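Local coordinates for protein Cd1 (Flavonifractor plautii, PDB 7D39) that probably reduces the C=C bond of flavones and flavonols as an FMN-dependent ene-reductase that initiates their breakdown in gut bacteria, at residues 159-167 against 261-269. Residues are numbered along the deposited sequence; the frame is centred on the assembly and turned at random.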
loop_
_atom_site.group_PDB
_atom_site.type_symbol
_atom_site.label_atom_id
_atom_site.label_comp_id
_atom_site.label_asym_id
_atom_site.label_seq_id
_atom_site.Cartn_x
_atom_site.Cartn_y
_atom_site.Cartn_z
HETATM N N MSE A 159 1.762 0.768 -2.893
HETATM C CA MSE A 159 0.812 -0.270 -3.104
HETATM C C MSE A 159 -0.159 -0.459 -1.950
HETATM O O MSE A 159 -1.308 -0.631 -2.209
HETATM C CB MSE A 159 1.540 -1.536 -3.474
HETATM C CG MSE A 159 0.661 -2.351 -4.374
HETATM SE SE MSE A 159 0.246 -1.580 -6.138
HETATM C CE MSE A 159 1.981 -1.528 -6.859
ATOM N N LEU A 160 0.299 -0.453 -0.714
ATOM C CA LEU A 160 -0.562 -0.631 0.451
ATOM C C LEU A 160 -1.602 0.484 0.539
ATOM O O LEU A 160 -2.783 0.223 0.797
ATOM C CB LEU A 160 0.284 -0.700 1.720
ATOM C CG LEU A 160 -0.542 -0.756 3.012
ATOM C CD1 LEU A 160 -1.406 -2.017 3.003
ATOM C CD2 LEU A 160 0.330 -0.737 4.253
ATOM N N ALA A 161 -1.181 1.731 0.311
ATOM C CA ALA A 161 -2.100 2.867 0.354
ATOM C C ALA A 161 -3.078 2.854 -0.813
ATOM O O ALA A 161 -4.205 3.347 -0.681
ATOM C CB ALA A 161 -1.323 4.183 0.345
ATOM N N LEU A 162 -2.660 2.295 -1.951
ATOM C CA LEU A 162 -3.452 2.374 -3.175
ATOM C C LEU A 162 -4.803 1.695 -3.021
ATOM O O LEU A 162 -5.807 2.167 -3.566
ATOM C CB LEU A 162 -2.678 1.748 -4.334
ATOM C CG LEU A 162 -3.387 1.655 -5.677
ATOM C CD1 LEU A 162 -2.356 1.684 -6.782
ATOM C CD2 LEU A 162 -4.196 0.376 -5.754
ATOM N N THR A 163 -4.850 0.564 -2.323
ATOM C CA THR A 163 -6.096 -0.189 -2.245
ATOM C C THR A 163 -7.213 0.641 -1.626
ATOM O O THR A 163 -8.251 0.830 -2.272
ATOM C CB THR A 163 -5.821 -1.523 -1.533
ATOM O OG1 THR A 163 -5.182 -2.408 -2.461
ATOM C CG2 THR A 163 -7.084 -2.195 -1.000
ATOM N N PRO A 164 -7.068 1.176 -0.404
ATOM C CA PRO A 164 -8.104 2.056 0.157
ATOM C C PRO A 164 -7.987 3.511 -0.262
ATOM O O PRO A 164 -8.773 4.335 0.216
ATOM C CB PRO A 164 -7.878 1.924 1.666
ATOM C CG PRO A 164 -6.390 1.706 1.767
ATOM C CD PRO A 164 -6.042 0.827 0.591
HETATM N N MSE A 165 -7.044 3.845 -1.134
HETATM C CA MSE A 165 -6.815 5.223 -1.560
HETATM C C MSE A 165 -6.555 6.178 -0.398
HETATM O O MSE A 165 -6.995 7.322 -0.414
HETATM C CB MSE A 165 -7.994 5.723 -2.386
HETATM C CG MSE A 165 -8.043 5.122 -3.770
HETATM SE SE MSE A 165 -9.680 5.608 -4.735
HETATM C CE MSE A 165 -9.392 7.525 -4.920
ATOM N N TRP A 166 -5.845 5.707 0.618
ATOM C CA TRP A 166 -5.371 6.609 1.655
ATOM C C TRP A 166 -4.393 7.619 1.071
ATOM O O TRP A 166 -3.639 7.323 0.139
ATOM C CB TRP A 166 -4.696 5.818 2.773
ATOM C CG TRP A 166 -5.644 5.023 3.579
ATOM C CD1 TRP A 166 -6.989 5.170 3.625
ATOM C CD2 TRP A 166 -5.322 3.951 4.462
ATOM N NE1 TRP A 166 -7.530 4.271 4.490
ATOM C CE2 TRP A 166 -6.528 3.499 5.015
ATOM C CE3 TRP A 166 -4.130 3.335 4.847
ATOM C CZ2 TRP A 166 -6.585 2.453 5.929
ATOM C CZ3 TRP A 166 -4.186 2.297 5.757
ATOM C CH2 TRP A 166 -5.408 1.865 6.289
ATOM N N LYS A 167 -4.390 8.822 1.634
ATOM C CA LYS A 167 -3.561 9.892 1.091
ATOM C C LYS A 167 -2.150 9.793 1.669
ATOM O O LYS A 167 -1.948 9.954 2.875
ATOM C CB LYS A 167 -4.190 11.250 1.380
ATOM C CG LYS A 167 -3.299 12.425 0.993
ATOM C CD LYS A 167 -3.957 13.748 1.329
ATOM C CE LYS A 167 -5.036 14.127 0.318
ATOM N NZ LYS A 167 -6.258 14.673 0.986
ATOM N N ALA A 261 -6.761 5.055 -14.051
ATOM C CA ALA A 261 -5.681 4.995 -13.072
ATOM C C ALA A 261 -6.091 4.190 -11.843
ATOM O O ALA A 261 -7.164 4.411 -11.276
ATOM C CB ALA A 261 -5.269 6.412 -12.670
ATOM N N HIS A 262 -5.206 3.283 -11.407
ATOM C CA HIS A 262 -5.532 2.285 -10.391
ATOM C C HIS A 262 -5.826 2.881 -9.024
ATOM O O HIS A 262 -6.358 2.175 -8.162
ATOM C CB HIS A 262 -4.391 1.277 -10.244
ATOM C CG HIS A 262 -4.086 0.504 -11.488
ATOM N ND1 HIS A 262 -4.789 0.660 -12.666
ATOM C CD2 HIS A 262 -3.141 -0.432 -11.736
ATOM C CE1 HIS A 262 -4.296 -0.160 -13.581
ATOM N NE2 HIS A 262 -3.293 -0.830 -13.041
ATOM N N ASP A 263 -5.472 4.137 -8.784
ATOM C CA ASP A 263 -5.685 4.754 -7.481
ATOM C C ASP A 263 -6.777 5.818 -7.522
ATOM O O ASP A 263 -6.802 6.706 -6.668
ATOM C CB ASP A 263 -4.377 5.350 -6.955
ATOM C CG ASP A 263 -3.854 6.456 -7.840
ATOM O OD1 ASP A 263 -4.333 6.551 -8.987
ATOM O OD2 ASP A 263 -2.981 7.232 -7.394
ATOM N N THR A 264 -7.671 5.753 -8.504
ATOM C CA THR A 264 -8.864 6.579 -8.561
ATOM C C THR A 264 -10.090 5.683 -8.462
ATOM O O THR A 264 -10.049 4.502 -8.819
ATOM C CB THR A 264 -8.945 7.384 -9.865
ATOM O OG1 THR A 264 -9.269 6.501 -10.945
ATOM C CG2 THR A 264 -7.620 8.083 -10.160
ATOM N N LEU A 265 -11.194 6.265 -7.986
ATOM C CA LEU A 265 -12.462 5.541 -7.964
ATOM C C LEU A 265 -12.836 5.049 -9.354
ATOM O O LEU A 265 -13.253 3.899 -9.528
ATOM C CB LEU A 265 -13.573 6.426 -7.414
ATOM C CG LEU A 265 -13.614 6.572 -5.910
ATOM C CD1 LEU A 265 -14.933 7.214 -5.545
ATOM C CD2 LEU A 265 -13.490 5.212 -5.276
ATOM N N SER A 266 -12.714 5.918 -10.356
ATOM C CA SER A 266 -13.092 5.531 -11.707
ATOM C C SER A 266 -12.339 4.281 -12.142
ATOM O O SER A 266 -12.940 3.309 -12.618
ATOM C CB SER A 266 -12.830 6.700 -12.658
ATOM O OG SER A 266 -13.232 6.409 -13.980
ATOM N N GLY A 267 -11.018 4.277 -11.956
ATOM C CA GLY A 267 -10.236 3.124 -12.353
ATOM C C GLY A 267 -10.580 1.877 -11.572
ATOM O O GLY A 267 -10.558 0.773 -12.126
ATOM N N LYS A 268 -10.912 2.033 -10.288
ATOM C CA LYS A 268 -11.269 0.884 -9.465
ATOM C C LYS A 268 -12.617 0.302 -9.880
ATOM O O LYS A 268 -12.795 -0.919 -9.877
ATOM C CB LYS A 268 -11.282 1.279 -7.990
ATOM C CG LYS A 268 -9.898 1.429 -7.357
ATOM C CD LYS A 268 -9.987 1.676 -5.846
ATOM C CE LYS A 268 -8.594 1.955 -5.254
ATOM N NZ LYS A 268 -7.633 0.887 -5.643
ATOM N N PHE A 269 -13.581 1.158 -10.220
ATOM C CA PHE A 269 -14.877 0.678 -10.684
ATOM C C PHE A 269 -14.724 -0.142 -11.956
ATOM O O PHE A 269 -15.290 -1.236 -12.076
ATOM C CB PHE A 269 -15.818 1.864 -10.907
ATOM C CG PHE A 269 -16.257 2.532 -9.634
ATOM C CD1 PHE A 269 -16.326 1.806 -8.448
ATOM C CD2 PHE A 269 -16.599 3.878 -9.608
ATOM C CE1 PHE A 269 -16.724 2.410 -7.269
ATOM C CE2 PHE A 269 -16.997 4.484 -8.423
ATOM C CZ PHE A 269 -17.053 3.756 -7.253
#
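Met165, built as selenomethionine, lies alongside the chain of Lys268, the two running in opposite directions, with Met165 CG 3.5 Å from Lys268 CE. The Met165 chain is extended as far as its selenium and then bends (chi3 66°), which turns the methyl toward the backbone of Asp263 and Thr264; Met165 SE sits 3.6 Å from Leu265 N and also meets CD2 of Leu265. Lys268 goes the other way, from the first turn of helix 265-285 to the end of helix 153-162. Straight up to CE, it swings at its last torsion (chi4 -52°), and NZ reaches two carbonyls, one on each side of the contact. Lys268 NZ donates to Leu162 O at 3.0 Å from above the carbonyl plane, and to His262 O at 3.1 Å almost in line with that C=O. Asp110 adds only a long, weak ion pair. With an alanine in place of Lys268, the carbonyls of Leu162 and His262 would probably lose their shared donor and a gap would open beside Met165. Leu162 completes the interface by laying its branches over the 261-264 turn, Leu162 CD1 4.0 Å from His262 CB and CD2 close to Lys268 NZ. Asp263 meets this leucine with CB, while its carboxylate leads away to a hydrogen bond with His218. Within 261-269, Thr264 OG1 accepts from Gly267 N at 3.0 Å and donates to Ala261 O, tying the type I turn to the helix start. A Schellman motif, with Met165 at C-prime in positive phi, packs through that residue on the backbone at the N-terminus of the Thr264-capped helix, joining a helix end of the flavodoxin-like FMN domain to the C-terminal helical extension.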